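Local coordinates for Non-reducing end alpha-L-arabinofuranosidase BoGH43B (PDB 5JOZ), which removes terminal non-reducing alpha-L-arabinofuranosyl residues from xyloglucan side chains, converting S units to X units as part of xyloglucan breakdown, at residues P37-Y42 and Y76-R81; V120-V125 and G157-A162; R164-G169 and Y187-A192. All blocks are in the same frame, centred on the assembly; numbering follows the deposited sequence.

Interaction 1: P37-Y42 and Y76-R81; sequences PGLPVY and YAPTLR
Leu39 and Pro78 meet through their side chains alone, a small apolar contact buried about 9 Å from the centre of the molecule, measured between centres. From CB, which points at the 76-81 segment, Leu39 runs to CG, which chi1 (-47°) places opposite the carbonyl carbon, swinging the fork of the side chain over to Pro78. Both methyls end on one atom of the proline ring: CD1 lies 4.1 Å from Pro78 CB, and CD2 is equally far from it. CD2 lies beside the CB-CG bond, while CD1 meets CB alone; CD2 also comes within 4.4 Å of the carbonyl oxygen of Tyr76. The two side chains run past one another in opposite directions. The contact joins two successive blades of the five-bladed beta-propeller of family 43 hydrolases: Leu39 sits at the corner leading into strand 40-44 of the first, Pro78 just ahead of the regular part, 79-81, of the next blade's first strand. A branched leucine suits the place because its two methyls can straddle a ring carbon; the rigid proline offers a compact hydrocarbon edge with no N-H to satisfy. Strand 25-29 adds to the apolar layer, Val29 touching Val41, Pro78 and Leu80. Pro78 also lies beside Asp16, the inferred proton acceptor, its side chain about 4 Å away at the nearest atoms. The side chain of Tyr76, its OH bonded to Thr72 O, comes about as near to Asp126, inferred to tune the catalytic glutamate.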
loop_
_atom_site.group_PDB
_atom_site.type_symbol
_atom_site.label_atom_id
_atom_site.label_comp_id
_atom_site.label_asym_id
_atom_site.label_seq_id
_atom_site.Cartn_x
_atom_site.Cartn_y
_atom_site.Cartn_z
ATOM N N PRO A 37 -8.870 -1.322 5.783
ATOM C CA PRO A 37 -8.791 -2.702 5.315
ATOM C C PRO A 37 -7.478 -3.053 4.566
ATOM O O PRO A 37 -6.755 -2.175 4.072
ATOM C CB PRO A 37 -10.026 -2.835 4.428
ATOM C CG PRO A 37 -10.368 -1.452 3.994
ATOM C CD PRO A 37 -9.938 -0.558 5.114
ATOM N N GLY A 38 -7.161 -4.337 4.553
ATOM C CA GLY A 38 -5.875 -4.813 4.046
ATOM C C GLY A 38 -6.021 -5.311 2.634
ATOM O O GLY A 38 -7.117 -5.718 2.231
ATOM N N LEU A 39 -4.909 -5.272 1.894
ATOM C CA LEU A 39 -4.808 -5.812 0.536
ATOM C C LEU A 39 -5.876 -5.291 -0.418
ATOM O O LEU A 39 -6.795 -6.026 -0.785
ATOM C CB LEU A 39 -4.841 -7.350 0.599
ATOM C CG LEU A 39 -3.914 -7.975 1.650
ATOM C CD1 LEU A 39 -3.926 -9.505 1.578
ATOM C CD2 LEU A 39 -2.511 -7.411 1.501
ATOM N N PRO A 40 -5.765 -4.016 -0.827
ATOM C CA PRO A 40 -6.733 -3.491 -1.775
ATOM C C PRO A 40 -6.701 -4.232 -3.106
ATOM O O PRO A 40 -5.632 -4.653 -3.559
ATOM C CB PRO A 40 -6.300 -2.031 -1.940
ATOM C CG PRO A 40 -4.866 -2.028 -1.602
ATOM C CD PRO A 40 -4.773 -2.991 -0.464
ATOM N N VAL A 41 -7.879 -4.399 -3.698
ATOM C CA VAL A 41 -8.054 -5.042 -4.992
ATOM C C VAL A 41 -8.398 -3.967 -6.011
ATOM O O VAL A 41 -9.475 -3.383 -5.940
ATOM C CB VAL A 41 -9.230 -6.040 -4.979
ATOM C CG1 VAL A 41 -9.426 -6.652 -6.362
ATOM C CG2 VAL A 41 -9.019 -7.117 -3.932
ATOM N N TYR A 42 -7.497 -3.737 -6.966
ATOM C CA TYR A 42 -7.734 -2.820 -8.081
ATOM C C TYR A 42 -8.178 -3.604 -9.332
ATOM O O TYR A 42 -7.807 -4.755 -9.503
ATOM C CB TYR A 42 -6.462 -2.024 -8.391
ATOM C CG TYR A 42 -5.905 -1.229 -7.221
ATOM C CD1 TYR A 42 -6.336 0.087 -6.958
ATOM C CD2 TYR A 42 -4.941 -1.781 -6.384
ATOM C CE1 TYR A 42 -5.808 0.815 -5.896
ATOM C CE2 TYR A 42 -4.413 -1.067 -5.314
ATOM C CZ TYR A 42 -4.845 0.232 -5.071
ATOM O OH TYR A 42 -4.312 0.920 -3.990
ATOM N N TYR A 76 2.145 -8.339 4.558
ATOM C CA TYR A 76 3.324 -8.284 3.683
ATOM C C TYR A 76 2.869 -8.689 2.276
ATOM O O TYR A 76 1.669 -8.709 2.009
ATOM C CB TYR A 76 4.436 -9.205 4.217
ATOM C CG TYR A 76 5.352 -8.575 5.218
ATOM C CD1 TYR A 76 4.838 -7.990 6.372
ATOM C CD2 TYR A 76 6.741 -8.582 5.035
ATOM C CE1 TYR A 76 5.670 -7.408 7.322
ATOM C CE2 TYR A 76 7.591 -8.006 5.986
ATOM C CZ TYR A 76 7.043 -7.417 7.131
ATOM O OH TYR A 76 7.830 -6.830 8.093
ATOM N N ALA A 77 3.800 -8.959 1.366
ATOM C CA ALA A 77 3.466 -9.226 -0.046
ATOM C C ALA A 77 2.385 -10.283 -0.240
ATOM O O ALA A 77 2.549 -11.410 0.215
ATOM C CB ALA A 77 4.707 -9.639 -0.812
ATOM N N PRO A 78 1.268 -9.914 -0.893
ATOM C CA PRO A 78 0.239 -10.858 -1.269
ATOM C C PRO A 78 0.454 -11.381 -2.681
ATOM O O PRO A 78 1.067 -10.695 -3.509
ATOM C CB PRO A 78 -1.006 -10.001 -1.254
ATOM C CG PRO A 78 -0.512 -8.701 -1.819
ATOM C CD PRO A 78 0.910 -8.560 -1.351
ATOM N N THR A 79 -0.064 -12.570 -2.959
ATOM C CA THR A 79 -0.157 -13.057 -4.331
ATOM C C THR A 79 -1.647 -13.298 -4.644
ATOM O O THR A 79 -2.368 -13.823 -3.798
ATOM C CB THR A 79 0.729 -14.308 -4.525
ATOM O OG1 THR A 79 2.097 -13.949 -4.302
ATOM C CG2 THR A 79 0.583 -14.891 -5.913
ATOM N N LEU A 80 -2.089 -12.885 -5.839
ATOM C CA LEU A 80 -3.491 -12.983 -6.293
ATOM C C LEU A 80 -3.582 -13.918 -7.498
ATOM O O LEU A 80 -2.898 -13.712 -8.498
ATOM C CB LEU A 80 -4.015 -11.598 -6.698
ATOM C CG LEU A 80 -5.293 -11.440 -7.536
ATOM C CD1 LEU A 80 -6.523 -11.957 -6.821
ATOM C CD2 LEU A 80 -5.519 -9.976 -7.876
ATOM N N ARG A 81 -4.428 -14.938 -7.411
ATOM C CA ARG A 81 -4.641 -15.848 -8.538
ATOM C C ARG A 81 -6.114 -16.196 -8.689
ATOM O O ARG A 81 -6.924 -15.899 -7.812
ATOM C CB ARG A 81 -3.806 -17.119 -8.361
ATOM C CG ARG A 81 -2.305 -16.901 -8.230
ATOM C CD ARG A 81 -1.677 -16.454 -9.538
ATOM N NE ARG A 81 -0.221 -16.231 -9.429
ATOM C CZ ARG A 81 0.420 -15.056 -9.524
ATOM N NH1 ARG A 81 -0.226 -13.913 -9.722
ATOM N NH2 ARG A 81 1.745 -15.024 -9.427
#

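Interaction 2: V120-V125 and G157-A162; sequences VGNWYV and GTFVEA
Phe159 pushes the far end of its ring toward the amide of Asn122, bridging two neighbouring blades of the beta-propeller. The 120-125 segment belongs to the loop between strands 118-119 and 128-132, which leads from one four-stranded sheet to the next, and 157-162 enters strand 159-168, one of the two outermost strands of that next sheet. The two side chains cross at about a right angle, with the amide and ring planes 32° apart. Asn122 ND2 sits at the ring edge, near its plane, 4.1 Å from Phe159 CZ; this is contact without a hydrogen bond. With chi1 at 60°, Asn122 CG is held between its backbone N and carbonyl carbon, and a weak Asx turn, Tyr124 N to Asn122 OD1 at 3.4 Å, probably helps to hold the amide's rotation. Asparagine suits the place because its short side chain can accept from the N-H two residues on while ND2 is turned to the edge of Phe159. The flat phenylalanine lays its CE2-CZ edge against the loop and makes an edge-to-face contact with Phe138 of strand 135-141, in its own blade. Val120 touches both Phe159 and Gly157: its carbonyl oxygen approaches Phe159 CE2 obliquely at 4.0 Å, and its CB and CG1 each stand 4.0 Å from Gly157 O.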
loop_
_atom_site.group_PDB
_atom_site.type_symbol
_atom_site.label_atom_id
_atom_site.label_comp_id
_atom_site.label_asym_id
_atom_site.label_seq_id
_atom_site.Cartn_x
_atom_site.Cartn_y
_atom_site.Cartn_z
ATOM N N VAL A 120 -2.292 -21.796 6.600
ATOM C CA VAL A 120 -1.554 -22.918 6.012
ATOM C C VAL A 120 -0.490 -23.493 6.976
ATOM O O VAL A 120 -0.016 -24.621 6.793
ATOM C CB VAL A 120 -0.935 -22.536 4.635
ATOM C CG1 VAL A 120 -1.978 -21.885 3.731
ATOM C CG2 VAL A 120 0.275 -21.627 4.786
ATOM N N GLY A 121 -0.104 -22.703 7.975
ATOM C CA GLY A 121 0.695 -23.181 9.090
ATOM C C GLY A 121 2.180 -22.983 8.960
ATOM O O GLY A 121 2.953 -23.859 9.342
ATOM N N ASN A 122 2.585 -21.832 8.436
ATOM C CA ASN A 122 3.995 -21.421 8.474
ATOM C C ASN A 122 4.115 -19.896 8.444
ATOM O O ASN A 122 3.119 -19.189 8.238
ATOM C CB ASN A 122 4.816 -22.096 7.351
ATOM C CG ASN A 122 4.314 -21.771 5.948
ATOM O OD1 ASN A 122 4.440 -20.645 5.464
ATOM N ND2 ASN A 122 3.796 -22.782 5.266
ATOM N N TRP A 123 5.334 -19.407 8.652
ATOM C CA TRP A 123 5.608 -17.975 8.742
ATOM C C TRP A 123 6.496 -17.470 7.586
ATOM O O TRP A 123 7.208 -16.471 7.729
ATOM C CB TRP A 123 6.244 -17.685 10.104
ATOM C CG TRP A 123 5.292 -17.898 11.244
ATOM C CD1 TRP A 123 5.030 -19.074 11.883
ATOM C CD2 TRP A 123 4.459 -16.911 11.863
ATOM N NE1 TRP A 123 4.092 -18.882 12.867
ATOM C CE2 TRP A 123 3.723 -17.562 12.879
ATOM C CE3 TRP A 123 4.263 -15.540 11.658
ATOM C CZ2 TRP A 123 2.805 -16.887 13.696
ATOM C CZ3 TRP A 123 3.350 -14.866 12.468
ATOM C CH2 TRP A 123 2.632 -15.541 13.474
ATOM N N TYR A 124 6.448 -18.139 6.431
ATOM C CA TYR A 124 7.290 -17.728 5.308
ATOM C C TYR A 124 6.787 -16.411 4.705
ATOM O O TYR A 124 5.580 -16.184 4.580
ATOM C CB TYR A 124 7.376 -18.827 4.247
ATOM C CG TYR A 124 8.050 -20.108 4.735
ATOM C CD1 TYR A 124 9.320 -20.078 5.319
ATOM C CD2 TYR A 124 7.428 -21.348 4.594
ATOM C CE1 TYR A 124 9.937 -21.241 5.765
ATOM C CE2 TYR A 124 8.043 -22.520 5.037
ATOM C CZ TYR A 124 9.295 -22.461 5.615
ATOM O OH TYR A 124 9.906 -23.617 6.046
ATOM N N VAL A 125 7.722 -15.526 4.386
ATOM C CA VAL A 125 7.412 -14.271 3.708
ATOM C C VAL A 125 7.199 -14.568 2.226
ATOM O O VAL A 125 7.735 -15.551 1.704
ATOM C CB VAL A 125 8.535 -13.220 3.943
ATOM C CG1 VAL A 125 9.782 -13.496 3.096
ATOM C CG2 VAL A 125 8.013 -11.806 3.714
ATOM N N GLY A 157 -6.484 -25.985 2.432
ATOM C CA GLY A 157 -5.172 -25.351 2.641
ATOM C C GLY A 157 -4.060 -26.267 3.147
ATOM O O GLY A 157 -2.983 -25.791 3.537
ATOM N N THR A 158 -4.305 -27.578 3.126
ATOM C CA THR A 158 -3.357 -28.569 3.639
ATOM C C THR A 158 -2.416 -28.977 2.511
ATOM O O THR A 158 -2.796 -28.979 1.337
ATOM C CB THR A 158 -4.079 -29.836 4.169
ATOM O OG1 THR A 158 -5.283 -29.469 4.862
ATOM C CG2 THR A 158 -3.165 -30.630 5.110
ATOM N N PHE A 159 -1.192 -29.329 2.870
ATOM C CA PHE A 159 -0.223 -29.798 1.889
ATOM C C PHE A 159 -0.479 -31.254 1.523
ATOM O O PHE A 159 -0.325 -32.141 2.366
ATOM C CB PHE A 159 1.205 -29.617 2.408
ATOM C CG PHE A 159 1.617 -28.185 2.469
ATOM C CD1 PHE A 159 2.009 -27.522 1.315
ATOM C CD2 PHE A 159 1.565 -27.483 3.665
ATOM C CE1 PHE A 159 2.374 -26.189 1.359
ATOM C CE2 PHE A 159 1.932 -26.149 3.715
ATOM C CZ PHE A 159 2.333 -25.502 2.560
ATOM N N VAL A 160 -0.898 -31.475 0.274
ATOM C CA VAL A 160 -1.010 -32.824 -0.298
ATOM C C VAL A 160 0.368 -33.367 -0.716
ATOM O O VAL A 160 0.637 -34.564 -0.537
ATOM C CB VAL A 160 -2.062 -32.918 -1.449
ATOM C CG1 VAL A 160 -3.438 -32.525 -0.935
ATOM C CG2 VAL A 160 -1.705 -32.079 -2.674
ATOM N N GLU A 161 1.221 -32.498 -1.277
ATOM C CA GLU A 161 2.655 -32.787 -1.473
ATOM C C GLU A 161 3.413 -31.757 -0.641
ATOM O O GLU A 161 3.225 -30.553 -0.822
ATOM C CB GLU A 161 3.080 -32.715 -2.957
ATOM C CG GLU A 161 2.178 -33.490 -3.924
ATOM C CD GLU A 161 2.681 -33.541 -5.375
ATOM O OE1 GLU A 161 1.831 -33.392 -6.289
ATOM O OE2 GLU A 161 3.903 -33.752 -5.609
ATOM N N ALA A 162 4.259 -32.225 0.272
ATOM C CA ALA A 162 4.907 -31.341 1.239
ATOM C C ALA A 162 5.984 -30.467 0.622
ATOM O O ALA A 162 6.550 -30.793 -0.422
ATOM C CB ALA A 162 5.496 -32.140 2.380
#

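Interaction 3: R164-G169 and Y187-A192; sequences RKVASG and YYIMSA
A purely apolar contact between adjoining blades of the propeller brings Val166 and Ala167, on strand 159-168, against Ile189 of strand 186-193. No hydrogen bond passes between the segments, and the nearest alpha carbons, those of Ala167 and Ile189, are 8.5 Å apart, so side chains rather than backbones meet. Ile189 does this with one atom. Its CG1 turns beside the backbone N, and the chain is extended beyond it (chi2 171°), carrying CD1 out to the other strand. There the methyl meets Val166 CG2 at 3.9 Å and Ala167 CB at 4.1 Å, two carbons from consecutive residues. That successive residues both point toward Ile189 reflects an irregular backbone: Val166 has a psi of -26°, far from the usual strand value, whereas regular strand residues alternate sides. Val166 and Ala167 both bond through the backbone to Phe147, consistent with a bulge in strand 159-168 here. The residue types fit the geometry. The long arm of isoleucine spans the distance between strands, the branch of valine supplies a methyl to one side of it, and the small alanine offers its single CB methyl to CD1. Around the contact, Tyr214 from a loop touches both Ala167 and Ile189, Phe180 of strand 176-183 packs on Ile189, Gln205 of strand 201-207 touches Ala167, and Leu149 of strand 146-152 lies against Val166.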
loop_
_atom_site.group_PDB
_atom_site.type_symbol
_atom_site.label_atom_id
_atom_site.label_comp_id
_atom_site.label_asym_id
_atom_site.label_seq_id
_atom_site.Cartn_x
_atom_site.Cartn_y
_atom_site.Cartn_z
ATOM N N ARG A 164 9.398 -28.817 -0.218
ATOM C CA ARG A 164 10.819 -29.163 -0.294
ATOM C C ARG A 164 11.610 -28.122 -1.093
ATOM O O ARG A 164 11.052 -27.442 -1.963
ATOM C CB ARG A 164 10.993 -30.551 -0.906
ATOM C CG ARG A 164 10.778 -30.635 -2.411
ATOM C CD ARG A 164 10.349 -32.036 -2.827
ATOM N NE ARG A 164 8.946 -32.276 -2.481
ATOM C CZ ARG A 164 8.357 -33.470 -2.413
ATOM N NH1 ARG A 164 9.030 -34.597 -2.665
ATOM N NH2 ARG A 164 7.066 -33.536 -2.083
ATOM N N LYS A 165 12.905 -28.017 -0.794
ATOM C CA LYS A 165 13.823 -27.149 -1.541
ATOM C C LYS A 165 13.928 -27.611 -3.006
ATOM O O LYS A 165 14.206 -28.790 -3.281
ATOM C CB LYS A 165 15.204 -27.124 -0.867
ATOM C CG LYS A 165 16.291 -26.297 -1.557
ATOM C CD LYS A 165 17.586 -26.327 -0.733
ATOM C CE LYS A 165 18.844 -25.980 -1.529
ATOM N NZ LYS A 165 19.076 -24.512 -1.673
ATOM N N VAL A 166 13.663 -26.679 -3.923
ATOM C CA VAL A 166 13.780 -26.915 -5.370
ATOM C C VAL A 166 14.834 -26.033 -6.057
ATOM O O VAL A 166 15.348 -26.395 -7.109
ATOM C CB VAL A 166 12.422 -26.731 -6.098
ATOM C CG1 VAL A 166 11.395 -27.704 -5.562
ATOM C CG2 VAL A 166 11.896 -25.294 -5.992
ATOM N N ALA A 167 15.135 -24.867 -5.496
ATOM C CA ALA A 167 16.107 -23.946 -6.107
ATOM C C ALA A 167 16.585 -22.999 -5.035
ATOM O O ALA A 167 16.219 -23.161 -3.883
ATOM C CB ALA A 167 15.454 -23.174 -7.251
ATOM N N SER A 168 17.402 -22.019 -5.405
ATOM C CA SER A 168 17.774 -20.956 -4.480
ATOM C C SER A 168 17.962 -19.622 -5.202
ATOM O O SER A 168 17.745 -19.502 -6.416
ATOM C CB SER A 168 19.036 -21.363 -3.701
ATOM O OG SER A 168 20.218 -21.029 -4.394
ATOM N N GLY A 169 18.338 -18.606 -4.440
ATOM C CA GLY A 169 18.678 -17.318 -5.015
ATOM C C GLY A 169 19.957 -17.446 -5.810
ATOM O O GLY A 169 20.717 -18.398 -5.615
ATOM N N TYR A 187 9.194 -24.860 -16.430
ATOM C CA TYR A 187 8.681 -24.244 -15.209
ATOM C C TYR A 187 9.680 -23.165 -14.828
ATOM O O TYR A 187 10.879 -23.429 -14.825
ATOM C CB TYR A 187 8.567 -25.263 -14.075
ATOM C CG TYR A 187 7.534 -26.322 -14.334
ATOM C CD1 TYR A 187 7.862 -27.497 -15.013
ATOM C CD2 TYR A 187 6.221 -26.145 -13.924
ATOM C CE1 TYR A 187 6.904 -28.470 -15.260
ATOM C CE2 TYR A 187 5.259 -27.109 -14.160
ATOM C CZ TYR A 187 5.609 -28.270 -14.827
ATOM O OH TYR A 187 4.647 -29.205 -15.071
ATOM N N TYR A 188 9.185 -21.961 -14.524
ATOM C CA TYR A 188 10.027 -20.812 -14.217
ATOM C C TYR A 188 9.779 -20.339 -12.809
ATOM O O TYR A 188 8.633 -20.250 -12.376
ATOM C CB TYR A 188 9.718 -19.634 -15.141
ATOM C CG TYR A 188 10.141 -19.799 -16.572
ATOM C CD1 TYR A 188 9.331 -20.465 -17.480
ATOM C CD2 TYR A 188 11.329 -19.245 -17.037
ATOM C CE1 TYR A 188 9.700 -20.594 -18.806
ATOM C CE2 TYR A 188 11.706 -19.371 -18.360
ATOM C CZ TYR A 188 10.887 -20.049 -19.237
ATOM O OH TYR A 188 11.252 -20.195 -20.545
ATOM N N ILE A 189 10.863 -20.010 -12.116
ATOM C CA ILE A 189 10.832 -19.330 -10.833
ATOM C C ILE A 189 11.455 -17.961 -11.072
ATOM O O ILE A 189 12.648 -17.858 -11.356
ATOM C CB ILE A 189 11.618 -20.095 -9.743
ATOM C CG1 ILE A 189 10.871 -21.380 -9.379
ATOM C CG2 ILE A 189 11.808 -19.227 -8.493
ATOM C CD1 ILE A 189 11.646 -22.320 -8.475
ATOM N N MET A 190 10.629 -16.920 -10.973
ATOM C CA MET A 190 11.068 -15.538 -11.117
ATOM C C MET A 190 11.048 -14.955 -9.714
ATOM O O MET A 190 10.107 -15.178 -8.960
ATOM C CB MET A 190 10.114 -14.782 -12.042
ATOM C CG MET A 190 10.590 -13.390 -12.463
ATOM S SD MET A 190 9.382 -12.482 -13.461
ATOM C CE MET A 190 8.100 -12.173 -12.248
ATOM N N SER A 191 12.080 -14.208 -9.356
ATOM C CA SER A 191 12.220 -13.742 -7.978
ATOM C C SER A 191 12.975 -12.421 -7.908
ATOM O O SER A 191 13.521 -11.946 -8.901
ATOM C CB SER A 191 12.942 -14.817 -7.161
ATOM O OG SER A 191 14.216 -15.084 -7.720
ATOM N N ALA A 192 12.993 -11.851 -6.714
ATOM C CA ALA A 192 13.641 -10.582 -6.434
ATOM C C ALA A 192 14.875 -10.803 -5.559
ATOM O O ALA A 192 14.883 -11.708 -4.727
ATOM C CB ALA A 192 12.657 -9.649 -5.739
#

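In the fold
All three contacts join successive four-stranded blades of the catalytic beta-propeller, and they follow one another along the chain. Interaction 1 links the first blade to the second, interaction 2 the second to the third, and interaction 3 the third to the fourth. The centre of interaction 1 is about 19 Å from that of interaction 2 and about 22 Å from that of interaction 3. Interactions 2 and 3, with centres about 17 Å apart, share strand 159-168. A packing contact, Tyr76 CD2 to Val125 CG2 at 3.7 Å, connects the first two. Asn122 and Ile189 have side chains about 10 and 11 Å from that of Asp126, into which segment 120-125 directly leads; the contacts thus tie neighbouring blades around the inferred active site.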